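KLLA0C04147p (Kluyveromyces lactis, PDB 5H2A) probably takes part in sterol binding and transfer as an oxysterol-binding-protein relative, Osh1, of which this chain is the N-terminal ankyrin-repeat domain. Local coordinates at residues 37-42 with 49-54; 72-77 with 84-89; 194-197 with 203-206. One frame throughout, in Å; residues are numbered along the deposited sequence.

Interaction 1 (37-42 with 49-54); sequences NEFQPF and SVFELI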
ATOM      1  N   ASN A  37       4.617  -2.078  32.067  1.00 19.04           N
ATOM      2  CA  ASN A  37       5.500  -1.778  33.181  1.00 18.36           C
ATOM      3  C   ASN A  37       6.818  -1.120  32.769  1.00 25.33           C
ATOM      4  O   ASN A  37       7.390  -0.363  33.560  1.00 29.42           O
ATOM      5  CB  ASN A  37       5.766  -3.060  33.968  1.00 21.14           C
ATOM      6  CG  ASN A  37       4.572  -3.456  34.819  1.00 26.88           C
ATOM      7  OD1 ASN A  37       3.746  -4.285  34.421  1.00 33.80           O
ATOM      8  ND2 ASN A  37       4.436  -2.805  35.964  1.00 24.28           N
ATOM      9  N   GLU A  38       7.321  -1.371  31.559  1.00 18.20           N
ATOM     10  CA  GLU A  38       8.641  -0.881  31.184  1.00 18.03           C
ATOM     11  C   GLU A  38       8.650   0.078  30.000  1.00 20.60           C
ATOM     12  O   GLU A  38       9.658   0.776  29.810  1.00 23.12           O
ATOM     13  CB  GLU A  38       9.580  -2.055  30.846  1.00 24.91           C
ATOM     14  CG  GLU A  38       9.810  -3.046  31.978  1.00 25.82           C
ATOM     15  CD  GLU A  38      10.721  -2.505  33.070  1.00 29.04           C
ATOM     16  OE1 GLU A  38      10.667  -3.033  34.191  1.00 43.71           O
ATOM     17  OE2 GLU A  38      11.485  -1.550  32.822  1.00 32.29           O
ATOM     18  N   PHE A  39       7.614   0.092  29.168  1.00 15.90           N
ATOM     19  CA  PHE A  39       7.592   0.971  27.995  1.00 16.28           C
ATOM     20  C   PHE A  39       6.839   2.255  28.333  1.00 17.95           C
ATOM     21  O   PHE A  39       5.774   2.553  27.807  1.00 24.45           O
ATOM     22  CB  PHE A  39       6.996   0.239  26.787  1.00 18.82           C
ATOM     23  CG  PHE A  39       7.993  -0.644  26.091  1.00 19.50           C
ATOM     24  CD1 PHE A  39       8.502  -1.764  26.740  1.00 19.00           C
ATOM     25  CD2 PHE A  39       8.459  -0.332  24.819  1.00 22.68           C
ATOM     26  CE1 PHE A  39       9.456  -2.567  26.121  1.00 26.87           C
ATOM     27  CE2 PHE A  39       9.393  -1.132  24.191  1.00 26.29           C
ATOM     28  CZ  PHE A  39       9.904  -2.259  24.850  1.00 23.99           C
ATOM     29  N   GLN A  40       7.401   2.974  29.304  1.00 21.70           N
ATOM     30  CA  GLN A  40       6.739   4.147  29.857  1.00 22.73           C
ATOM     31  C   GLN A  40       7.800   5.219  30.085  1.00 22.67           C
ATOM     32  O   GLN A  40       8.938   4.906  30.420  1.00 30.15           O
ATOM     33  CB  GLN A  40       5.989   3.808  31.159  1.00 29.68           C
ATOM     34  CG  GLN A  40       5.007   2.611  31.079  1.00 29.51           C
ATOM     35  CD  GLN A  40       3.765   2.870  30.220  1.00 33.44           C
ATOM     36  OE1 GLN A  40       3.209   3.964  30.229  1.00 42.59           O
ATOM     37  NE2 GLN A  40       3.339   1.852  29.459  1.00 29.37           N
ATOM     38  N   PRO A  41       7.461   6.494  29.829  1.00 33.73           N
ATOM     39  CA  PRO A  41       6.209   6.991  29.257  1.00 27.09           C
ATOM     40  C   PRO A  41       6.023   6.458  27.850  1.00 24.70           C
ATOM     41  O   PRO A  41       6.982   6.406  27.069  1.00 22.29           O
ATOM     42  CB  PRO A  41       6.395   8.517  29.241  1.00 33.27           C
ATOM     43  CG  PRO A  41       7.564   8.789  30.143  1.00 37.48           C
ATOM     44  CD  PRO A  41       8.440   7.576  30.035  1.00 32.51           C
ATOM     45  N   PHE A  42       4.794   6.060  27.530  1.00 21.73           N
ATOM     46  CA  PHE A  42       4.583   5.327  26.293  1.00 26.66           C
ATOM     47  C   PHE A  42       4.765   6.190  25.047  1.00 30.29           C
ATOM     48  O   PHE A  42       4.988   5.648  23.962  1.00 25.91           O
ATOM     49  CB  PHE A  42       3.194   4.706  26.289  1.00 28.95           C
ATOM     50  CG  PHE A  42       3.018   3.680  25.217  1.00 32.17           C
ATOM     51  CD1 PHE A  42       3.632   2.432  25.332  1.00 24.67           C
ATOM     52  CD2 PHE A  42       2.251   3.952  24.095  1.00 27.16           C
ATOM     53  CE1 PHE A  42       3.490   1.482  24.342  1.00 29.95           C
ATOM     54  CE2 PHE A  42       2.094   2.996  23.105  1.00 23.10           C
ATOM     55  CZ  PHE A  42       2.731   1.758  23.230  1.00 26.89           C
ATOM     56  N   SER A  49      10.408   4.319  19.615  1.00 15.54           N
ATOM     57  CA  SER A  49      11.291   3.803  18.567  1.00 19.90           C
ATOM     58  C   SER A  49      11.585   2.324  18.759  1.00 22.88           C
ATOM     59  O   SER A  49      11.862   1.623  17.781  1.00 24.09           O
ATOM     60  CB  SER A  49      12.603   4.595  18.525  1.00 21.98           C
ATOM     61  OG  SER A  49      13.409   4.302  19.658  1.00 28.80           O
ATOM     62  N   VAL A  50      11.563   1.841  20.000  1.00 17.41           N
ATOM     63  CA  VAL A  50      11.688   0.402  20.243  1.00 16.95           C
ATOM     64  C   VAL A  50      10.344  -0.290  20.070  1.00 15.94           C
ATOM     65  O   VAL A  50      10.254  -1.352  19.446  1.00 15.60           O
ATOM     66  CB  VAL A  50      12.270   0.145  21.644  1.00 21.86           C
ATOM     67  CG1 VAL A  50      12.386  -1.369  21.916  1.00 19.82           C
ATOM     68  CG2 VAL A  50      13.636   0.840  21.797  1.00 18.76           C
ATOM     69  N   PHE A  51       9.278   0.287  20.644  1.00 16.07           N
ATOM     70  CA  PHE A  51       7.969  -0.356  20.549  1.00 15.84           C
ATOM     71  C   PHE A  51       7.575  -0.612  19.096  1.00 21.25           C
ATOM     72  O   PHE A  51       7.050  -1.686  18.763  1.00 16.27           O
ATOM     73  CB  PHE A  51       6.886   0.491  21.221  1.00 15.37           C
ATOM     74  CG  PHE A  51       5.512  -0.120  21.095  1.00 13.26           C
ATOM     75  CD1 PHE A  51       5.099  -1.092  21.994  1.00 17.82           C
ATOM     76  CD2 PHE A  51       4.662   0.243  20.061  1.00 15.56           C
ATOM     77  CE1 PHE A  51       3.857  -1.705  21.859  1.00 20.74           C
ATOM     78  CE2 PHE A  51       3.399  -0.349  19.927  1.00 23.50           C
ATOM     79  CZ  PHE A  51       2.997  -1.323  20.829  1.00 22.91           C
ATOM     80  N   GLU A  52       7.810   0.364  18.212  1.00 16.36           N
ATOM     81  CA  GLU A  52       7.283   0.171  16.869  1.00 15.89           C
ATOM     82  C   GLU A  52       8.069  -0.868  16.057  1.00 15.30           C
ATOM     83  O   GLU A  52       7.629  -1.217  14.961  1.00 17.94           O
ATOM     84  CB  GLU A  52       7.220   1.516  16.129  1.00 21.69           C
ATOM     85  CG  GLU A  52       8.548   2.199  15.899  1.00 35.55           C
ATOM     86  CD  GLU A  52       8.384   3.655  15.441  1.00 44.67           C
ATOM     87  OE1 GLU A  52       9.393   4.237  14.980  1.00 48.84           O
ATOM     88  OE2 GLU A  52       7.256   4.208  15.553  1.00 43.57           O
ATOM     89  N   LEU A  53       9.170  -1.403  16.578  1.00 13.44           N
ATOM     90  CA  LEU A  53       9.905  -2.479  15.930  1.00 13.94           C
ATOM     91  C   LEU A  53       9.603  -3.854  16.510  1.00 16.42           C
ATOM     92  O   LEU A  53      10.270  -4.818  16.133  1.00 16.63           O
ATOM     93  CB  LEU A  53      11.420  -2.220  16.029  1.00 14.13           C
ATOM     94  CG  LEU A  53      11.954  -0.953  15.339  1.00 19.40           C
ATOM     95  CD1 LEU A  53      13.453  -0.775  15.559  1.00 25.70           C
ATOM     96  CD2 LEU A  53      11.630  -0.991  13.853  1.00 21.14           C
ATOM     97  N   ILE A  54       8.645  -3.966  17.432  1.00 14.59           N
ATOM     98  CA  ILE A  54       8.435  -5.233  18.139  1.00 15.81           C
ATOM     99  C   ILE A  54       8.149  -6.362  17.162  1.00 14.91           C
ATOM    100  O   ILE A  54       8.605  -7.498  17.355  1.00 14.87           O
ATOM    101  CB  ILE A  54       7.302  -5.092  19.169  1.00 16.62           C
ATOM    102  CG1 ILE A  54       7.806  -4.394  20.429  1.00 19.73           C
ATOM    103  CG2 ILE A  54       6.741  -6.472  19.558  1.00 18.18           C
ATOM    104  CD1 ILE A  54       6.671  -4.110  21.412  1.00 24.63           C
TER

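Interaction 2 (72-77 with 84-89); sequences QNWTTK and LFIDVN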
ATOM      1  N   GLN A  72      -2.539 -10.365  15.305  1.00 19.17           N
ATOM      2  CA  GLN A  72      -3.991 -10.344  15.456  1.00 22.50           C
ATOM      3  C   GLN A  72      -4.441  -9.227  16.390  1.00 24.80           C
ATOM      4  O   GLN A  72      -5.464  -8.573  16.139  1.00 21.21           O
ATOM      5  CB  GLN A  72      -4.483 -11.701  15.959  1.00 24.62           C
ATOM      6  CG  GLN A  72      -5.997 -11.779  16.091  1.00 39.83           C
ATOM      7  CD  GLN A  72      -6.719 -11.339  14.822  1.00 52.58           C
ATOM      8  OE1 GLN A  72      -6.534 -11.927  13.750  1.00 53.90           O
ATOM      9  NE2 GLN A  72      -7.544 -10.297  14.937  1.00 52.84           N
ATOM     10  N   ASN A  73      -3.695  -8.979  17.462  1.00 17.87           N
ATOM     11  CA  ASN A  73      -4.170  -8.066  18.502  1.00 19.13           C
ATOM     12  C   ASN A  73      -3.702  -6.623  18.352  1.00 22.29           C
ATOM     13  O   ASN A  73      -4.383  -5.717  18.860  1.00 19.89           O
ATOM     14  CB  ASN A  73      -3.757  -8.590  19.873  1.00 22.67           C
ATOM     15  CG  ASN A  73      -4.478  -9.872  20.221  1.00 33.24           C
ATOM     16  OD1 ASN A  73      -5.705  -9.924  20.178  1.00 34.82           O
ATOM     17  ND2 ASN A  73      -3.725 -10.926  20.490  1.00 26.40           N
ATOM     18  N   TRP A  74      -2.571  -6.374  17.700  1.00 17.86           N
ATOM     19  CA  TRP A  74      -2.031  -5.024  17.629  1.00 16.45           C
ATOM     20  C   TRP A  74      -1.912  -4.428  16.226  1.00 20.83           C
ATOM     21  O   TRP A  74      -1.480  -3.282  16.115  1.00 18.91           O
ATOM     22  CB  TRP A  74      -0.640  -4.961  18.269  1.00 17.19           C
ATOM     23  CG  TRP A  74      -0.589  -5.208  19.764  1.00 16.73           C
ATOM     24  CD1 TRP A  74      -1.629  -5.335  20.627  1.00 16.91           C
ATOM     25  CD2 TRP A  74       0.609  -5.376  20.536  1.00 17.05           C
ATOM     26  NE1 TRP A  74      -1.150  -5.568  21.922  1.00 18.18           N
ATOM     27  CE2 TRP A  74       0.225  -5.600  21.876  1.00 18.50           C
ATOM     28  CE3 TRP A  74       1.976  -5.354  20.216  1.00 21.63           C
ATOM     29  CZ2 TRP A  74       1.159  -5.795  22.900  1.00 21.47           C
ATOM     30  CZ3 TRP A  74       2.915  -5.557  21.243  1.00 23.21           C
ATOM     31  CH2 TRP A  74       2.499  -5.773  22.565  1.00 23.29           C
ATOM     32  N   THR A  75      -2.233  -5.149  15.147  1.00 18.44           N
ATOM     33  CA  THR A  75      -1.949  -4.602  13.816  1.00 19.80           C
ATOM     34  C   THR A  75      -3.155  -4.488  12.890  1.00 28.39           C
ATOM     35  O   THR A  75      -2.985  -4.061  11.738  1.00 24.60           O
ATOM     36  CB  THR A  75      -0.874  -5.428  13.079  1.00 19.14           C
ATOM     37  OG1 THR A  75      -1.452  -6.636  12.556  1.00 27.13           O
ATOM     38  CG2 THR A  75       0.277  -5.776  13.998  1.00 19.86           C
ATOM     39  N   THR A  76      -4.348  -4.849  13.327  1.00 30.69           N
ATOM     40  CA  THR A  76      -5.494  -4.726  12.435  1.00 31.28           C
ATOM     41  C   THR A  76      -6.123  -3.337  12.562  1.00 31.10           C
ATOM     42  O   THR A  76      -5.864  -2.597  13.517  1.00 27.67           O
ATOM     43  CB  THR A  76      -6.546  -5.794  12.737  1.00 34.43           C
ATOM     44  OG1 THR A  76      -7.177  -5.485  13.983  1.00 30.82           O
ATOM     45  CG2 THR A  76      -5.906  -7.176  12.821  1.00 32.75           C
ATOM     46  N   LYS A  77      -6.969  -2.992  11.577  1.00 33.48           N
ATOM     47  CA  LYS A  77      -7.633  -1.687  11.581  1.00 35.38           C
ATOM     48  C   LYS A  77      -8.350  -1.417  12.893  1.00 30.55           C
ATOM     49  O   LYS A  77      -8.431  -0.262  13.330  1.00 34.13           O
ATOM     50  CB  LYS A  77      -8.644  -1.581  10.428  1.00 40.83           C
ATOM     51  CG  LYS A  77      -8.028  -1.279   9.090  1.00 54.48           C
ATOM     52  CD  LYS A  77      -7.435   0.121   9.118  1.00 59.19           C
ATOM     53  CE  LYS A  77      -6.531   0.347   7.905  1.00 57.29           C
ATOM     54  NZ  LYS A  77      -6.712  -0.800   6.942  1.00 59.14           N
ATOM     55  N   LEU A  84      -1.551   0.517  21.791  1.00 27.38           N
ATOM     56  CA  LEU A  84      -0.912  -0.727  21.357  1.00 20.74           C
ATOM     57  C   LEU A  84      -1.328  -0.958  19.915  1.00 22.72           C
ATOM     58  O   LEU A  84      -2.270  -1.693  19.604  1.00 22.61           O
ATOM     59  CB  LEU A  84      -1.281  -1.905  22.241  1.00 20.26           C
ATOM     60  CG  LEU A  84      -0.933  -1.751  23.726  1.00 27.33           C
ATOM     61  CD1 LEU A  84      -1.033  -3.093  24.432  1.00 26.86           C
ATOM     62  CD2 LEU A  84       0.433  -1.150  23.929  1.00 30.54           C
ATOM     63  N   PHE A  85      -0.614  -0.292  19.021  1.00 21.16           N
ATOM     64  CA  PHE A  85      -0.827  -0.485  17.596  1.00 16.89           C
ATOM     65  C   PHE A  85       0.532  -0.544  16.937  1.00 21.85           C
ATOM     66  O   PHE A  85       1.387   0.307  17.204  1.00 20.89           O
ATOM     67  CB  PHE A  85      -1.650   0.642  16.970  1.00 17.92           C
ATOM     68  CG  PHE A  85      -1.744   0.536  15.472  1.00 19.14           C
ATOM     69  CD1 PHE A  85      -2.587  -0.400  14.882  1.00 23.19           C
ATOM     70  CD2 PHE A  85      -0.964   1.342  14.659  1.00 24.05           C
ATOM     71  CE1 PHE A  85      -2.674  -0.507  13.479  1.00 18.90           C
ATOM     72  CE2 PHE A  85      -1.037   1.236  13.270  1.00 27.28           C
ATOM     73  CZ  PHE A  85      -1.895   0.321  12.682  1.00 22.47           C
ATOM     74  N   ILE A  86       0.735  -1.544  16.091  1.00 18.10           N
ATOM     75  CA  ILE A  86       1.973  -1.673  15.325  1.00 14.95           C
ATOM     76  C   ILE A  86       1.610  -1.634  13.848  1.00 18.47           C
ATOM     77  O   ILE A  86       0.658  -2.299  13.418  1.00 16.84           O
ATOM     78  CB  ILE A  86       2.727  -2.967  15.662  1.00 14.56           C
ATOM     79  CG1 ILE A  86       3.357  -2.862  17.059  1.00 22.40           C
ATOM     80  CG2 ILE A  86       3.846  -3.232  14.623  1.00 20.94           C
ATOM     81  CD1 ILE A  86       4.085  -4.102  17.490  1.00 35.79           C
ATOM     82  N   ASP A  87       2.374  -0.864  13.085  1.00 16.86           N
ATOM     83  CA  ASP A  87       2.235  -0.795  11.636  1.00 18.98           C
ATOM     84  C   ASP A  87       2.940  -2.002  11.023  1.00 14.09           C
ATOM     85  O   ASP A  87       4.171  -2.115  11.089  1.00 13.26           O
ATOM     86  CB  ASP A  87       2.821   0.521  11.143  1.00 20.15           C
ATOM     87  CG  ASP A  87       2.807   0.646   9.641  1.00 25.57           C
ATOM     88  OD1 ASP A  87       2.253  -0.227   8.937  1.00 19.71           O
ATOM     89  OD2 ASP A  87       3.365   1.651   9.165  1.00 25.39           O
ATOM     90  N   VAL A  88       2.161  -2.894  10.407  1.00 15.71           N
ATOM     91  CA  VAL A  88       2.719  -4.127   9.853  1.00 16.14           C
ATOM     92  C   VAL A  88       3.693  -3.846   8.711  1.00 15.16           C
ATOM     93  O   VAL A  88       4.500  -4.712   8.348  1.00 17.22           O
ATOM     94  CB  VAL A  88       1.549  -5.050   9.433  1.00 19.98           C
ATOM     95  CG1 VAL A  88       0.799  -4.481   8.212  1.00 16.08           C
ATOM     96  CG2 VAL A  88       2.042  -6.460   9.161  1.00 21.41           C
ATOM     97  N   ASN A  89       3.671  -2.629   8.157  1.00 14.80           N
ATOM     98  CA  ASN A  89       4.603  -2.230   7.109  1.00 16.61           C
ATOM     99  C   ASN A  89       5.686  -1.273   7.598  1.00 17.05           C
ATOM    100  O   ASN A  89       6.338  -0.630   6.769  1.00 17.61           O
ATOM    101  CB  ASN A  89       3.836  -1.578   5.957  1.00 19.27           C
ATOM    102  CG  ASN A  89       2.769  -2.468   5.409  1.00 19.52           C
ATOM    103  OD1 ASN A  89       3.049  -3.617   5.066  1.00 18.46           O
ATOM    104  ND2 ASN A  89       1.530  -1.953   5.321  1.00 18.62           N
TER
HETATM  105  O   HOH W   1      -4.692  -2.954  20.558  1.00 24.73           O
HETATM  106  O   HOH W   2      -0.715  -2.519  10.954  1.00 16.56           O

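Interaction 3 (194-197 with 203-206); sequences TGDT and VKKR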
ATOM      1  N   THR A 194     -11.443  -5.451 -26.252  1.00 32.43           N
ATOM      2  CA  THR A 194     -11.871  -4.192 -26.846  1.00 28.11           C
ATOM      3  C   THR A 194     -10.739  -3.355 -27.420  1.00 27.60           C
ATOM      4  O   THR A 194     -11.010  -2.494 -28.266  1.00 33.08           O
ATOM      5  CB  THR A 194     -12.610  -3.330 -25.810  1.00 34.46           C
ATOM      6  OG1 THR A 194     -11.714  -3.048 -24.727  1.00 26.12           O
ATOM      7  CG2 THR A 194     -13.857  -4.045 -25.289  1.00 30.19           C
ATOM      8  N   GLY A 195      -9.498  -3.559 -26.981  1.00 25.54           N
ATOM      9  CA  GLY A 195      -8.407  -2.672 -27.327  1.00 29.94           C
ATOM     10  C   GLY A 195      -8.410  -1.341 -26.600  1.00 32.09           C
ATOM     11  O   GLY A 195      -7.586  -0.478 -26.923  1.00 32.00           O
ATOM     12  N   ASP A 196      -9.301  -1.150 -25.626  1.00 26.16           N
ATOM     13  CA  ASP A 196      -9.442   0.106 -24.892  1.00 22.03           C
ATOM     14  C   ASP A 196      -8.802   0.039 -23.511  1.00 22.32           C
ATOM     15  O   ASP A 196      -8.833  -0.997 -22.849  1.00 24.17           O
ATOM     16  CB  ASP A 196     -10.915   0.455 -24.690  1.00 16.98           C
ATOM     17  CG  ASP A 196     -11.593   0.873 -25.968  1.00 27.59           C
ATOM     18  OD1 ASP A 196     -10.871   1.144 -26.955  1.00 30.34           O
ATOM     19  OD2 ASP A 196     -12.837   0.925 -25.974  1.00 30.12           O
ATOM     20  N   THR A 197      -8.243   1.168 -23.078  1.00 22.66           N
ATOM     21  CA  THR A 197      -8.013   1.428 -21.661  1.00 19.87           C
ATOM     22  C   THR A 197      -9.297   1.982 -21.052  1.00 18.29           C
ATOM     23  O   THR A 197     -10.225   2.352 -21.774  1.00 16.73           O
ATOM     24  CB  THR A 197      -6.900   2.451 -21.469  1.00 19.13           C
ATOM     25  OG1 THR A 197      -7.368   3.728 -21.915  1.00 20.66           O
ATOM     26  CG2 THR A 197      -5.653   2.063 -22.273  1.00 20.57           C
ATOM     27  N   VAL A 203     -14.190   7.889 -21.931  1.00 15.14           N
ATOM     28  CA  VAL A 203     -14.337   9.006 -22.863  1.00 17.10           C
ATOM     29  C   VAL A 203     -15.465   8.717 -23.848  1.00 17.99           C
ATOM     30  O   VAL A 203     -16.325   9.568 -24.098  1.00 20.18           O
ATOM     31  CB  VAL A 203     -13.020   9.309 -23.600  1.00 18.62           C
ATOM     32  CG1 VAL A 203     -13.314  10.229 -24.816  1.00 18.38           C
ATOM     33  CG2 VAL A 203     -12.018   9.943 -22.658  1.00 17.28           C
ATOM     34  N   LYS A 204     -15.488   7.507 -24.413  1.00 15.86           N
ATOM     35  CA  LYS A 204     -16.552   7.166 -25.354  1.00 18.92           C
ATOM     36  C   LYS A 204     -17.913   7.152 -24.676  1.00 19.59           C
ATOM     37  O   LYS A 204     -18.917   7.517 -25.301  1.00 18.70           O
ATOM     38  CB  LYS A 204     -16.261   5.815 -26.016  1.00 22.79           C
ATOM     39  CG  LYS A 204     -15.147   5.895 -27.061  1.00 30.18           C
ATOM     40  CD  LYS A 204     -14.987   4.592 -27.844  1.00 37.46           C
ATOM     41  CE  LYS A 204     -14.442   3.461 -27.004  1.00 33.98           C
ATOM     42  NZ  LYS A 204     -14.161   2.263 -27.856  1.00 33.15           N
ATOM     43  N   LYS A 205     -17.965   6.764 -23.398  1.00 17.29           N
ATOM     44  CA  LYS A 205     -19.197   6.823 -22.622  1.00 17.55           C
ATOM     45  C   LYS A 205     -19.595   8.246 -22.237  1.00 20.69           C
ATOM     46  O   LYS A 205     -20.683   8.422 -21.677  1.00 19.86           O
ATOM     47  CB  LYS A 205     -19.058   5.967 -21.361  1.00 22.08           C
ATOM     48  CG  LYS A 205     -19.140   4.458 -21.637  1.00 15.44           C
ATOM     49  CD  LYS A 205     -18.758   3.668 -20.381  1.00 20.17           C
ATOM     50  CE  LYS A 205     -18.973   2.161 -20.579  1.00 29.26           C
ATOM     51  NZ  LYS A 205     -18.661   1.452 -19.297  1.00 24.46           N
ATOM     52  N   ARG A 206     -18.750   9.248 -22.519  1.00 18.02           N
ATOM     53  CA  ARG A 206     -19.004  10.635 -22.109  1.00 15.77           C
ATOM     54  C   ARG A 206     -19.226  10.740 -20.605  1.00 18.39           C
ATOM     55  O   ARG A 206     -20.008  11.567 -20.135  1.00 22.14           O
ATOM     56  CB  ARG A 206     -20.195  11.236 -22.860  1.00 20.92           C
ATOM     57  CG  ARG A 206     -19.807  11.967 -24.116  1.00 24.98           C
ATOM     58  CD  ARG A 206     -19.322  11.014 -25.164  1.00 24.84           C
ATOM     59  NE  ARG A 206     -18.928  11.693 -26.401  1.00 24.52           N
ATOM     60  CZ  ARG A 206     -18.584  11.043 -27.510  1.00 30.95           C
ATOM     61  NH1 ARG A 206     -18.602   9.714 -27.518  1.00 24.18           N
ATOM     62  NH2 ARG A 206     -18.233  11.708 -28.602  1.00 30.39           N
TER
HETATM   63  O   HOH W   3     -11.053   3.491 -28.342  1.00 24.17           O

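Interaction 1 (37-42 with 49-54)
Phe42 and Phe51 meet in a T-shaped (edge-to-face) stack that illustrates how phenylalanines can join a helix to the loop that follows the preceding helix without a single polar bond. The edge of Phe42 leads: its CZ stands over the centre of the Phe51 ring, 3.7 Å above the plane, while the centroids are 4.9 Å apart and the planes are inclined at 70°. Phe42 reaches that face because its CG lies anti to the backbone N (chi1 -166°), which carries the ring over to the helix 45-51 side. Phe39 meets Phe51 at its CB and backbone N, not at the ring face. Its ring comes in edge-first, CD2 lying 4.0 Å from CB of Phe51 and CE2 close to N. The same CE2 also touches CG1 of Val50 at 3.8 Å, the two side chains crossing at about a right angle. Phe39 is the first residue after helix 28-38 to leave helical angles and the centre of an inverse gamma turn. Leu15 of helix 12-25 packs on Phe39, and Ile35 on Phe42. With no hydrogen bond across the segments, cohesion here rests on dispersion and ring electrostatics, the hydrogen-bearing rim of Phe42 facing the pi cloud of Phe51.

Interaction 2 (72-77 with 84-89)
Leu84 lies over one face of the Trp74 indole, the chief apolar element where the loop 84-89 folds back along the end of helix 64-74. This is a CH-pi contact: Leu84 CB is 3.8 Å from the centroid of the five-membered ring and 17° off its normal, and CD1 hangs past the rim, 3.5 Å from NE1. At the edge of the indole, CE3 meets Ile86 CD1 at 3.7 Å; chi1 of Ile86 (-72°) directs CG1 beside the backbone N, and an extended chi2 gives CD1 the reach to that edge. Thr75 CG2 packs on Ile86 CB, and its hydroxyl bonds to Val71 O and His117.

Among the polar contacts, Ile86 N donates to Trp74 O over 2.8 Å, the donor tilted 31° from the carbonyl plane. Phe85 CA makes a CA-H...O contact with the same oxygen at 3.2 Å, and Phe85 CD1 also lies close.

Two waters complete the set. One bridges Asn73 O and Leu84 O; the other lies among Thr75 O, Ile86 O and Val88 N, accepting from the last at 3.0 Å.

One direct backbone bond and two waters thus connect main-chain groups of the two segments, while Leu84 and Ile86 pack on the face and the edge of the indole.

Interaction 3 (194-197 with 203-206)
OD2 of Asp196 receives Lys204 NZ over 2.7 Å, a salt bridge that also counts as a hydrogen bond and that spans helix 198-204 from the loop before it to its last turn. The ammonium uses the syn lone pair of OD2, on the side of the other carboxylate oxygen, yet NZ remains 3.6 Å from OD1, so the approach is one-sided and not bidentate. The two side chains come from opposite directions. Lys204 is bent at chi3 (-69°), with CE following NZ to 3.2 Å from OD2, while the rest of the chain is extended.

OD1 has its own partners. Water 3 donates to it at 2.7 Å and makes a weak bond with Lys204 NZ, so that the water loosely joins the two charged groups a second time, and Arg227 adds a second salt bridge to the same oxygen. With cations at both oxygens, the carboxylate of this buried aspartate is probably stabilised in its charged form.

Such a pair is a worked example of how, within this ankyrin-repeat domain, the loop leading into a helix is tied to that helix. Thr194 and Asp196 form an ST turn, Asp196 N donating to Thr194 OG1 with a nearly straight angle of 161°; Thr197 then takes the N-cap position. Gly195, at positive phi, exchanges backbone hydrogen bonds with Ser226.

At the far end the helix closes in a Schellman motif, Arg206 adopting positive phi. Its N bonds to Val203 O, and its NH1 turns back to Lys204 O at 3.1 Å, the oxygen lying in the guanidinium plane. The same arginine reaches Asp251 through NE, which links the helix terminus to helix 249-268.

Interactions 1 and 2 follow one another along the chain and adjoin in space, their centres 14 Å apart. Phe51 joins them: its CE2 packs 3.4 Å from Phe85 O, while Phe42 CZ touches Leu84 CD2 at 3.8 Å and Ile54 CB meets Ile86 CD1 at the same distance. The apolar side chains of 37-42 and 49-54 therefore run on into those of 84-89, and helix 54-61 packs against the latter. Interaction 3 lies on the opposite side of the chain's centre, with nearest atoms about 39 Å from interaction 1 and about 28 Å from interaction 2. It is an ion pair, where interaction 1 is wholly apolar and interaction 2 mixes apolar packing with backbone and water bonds.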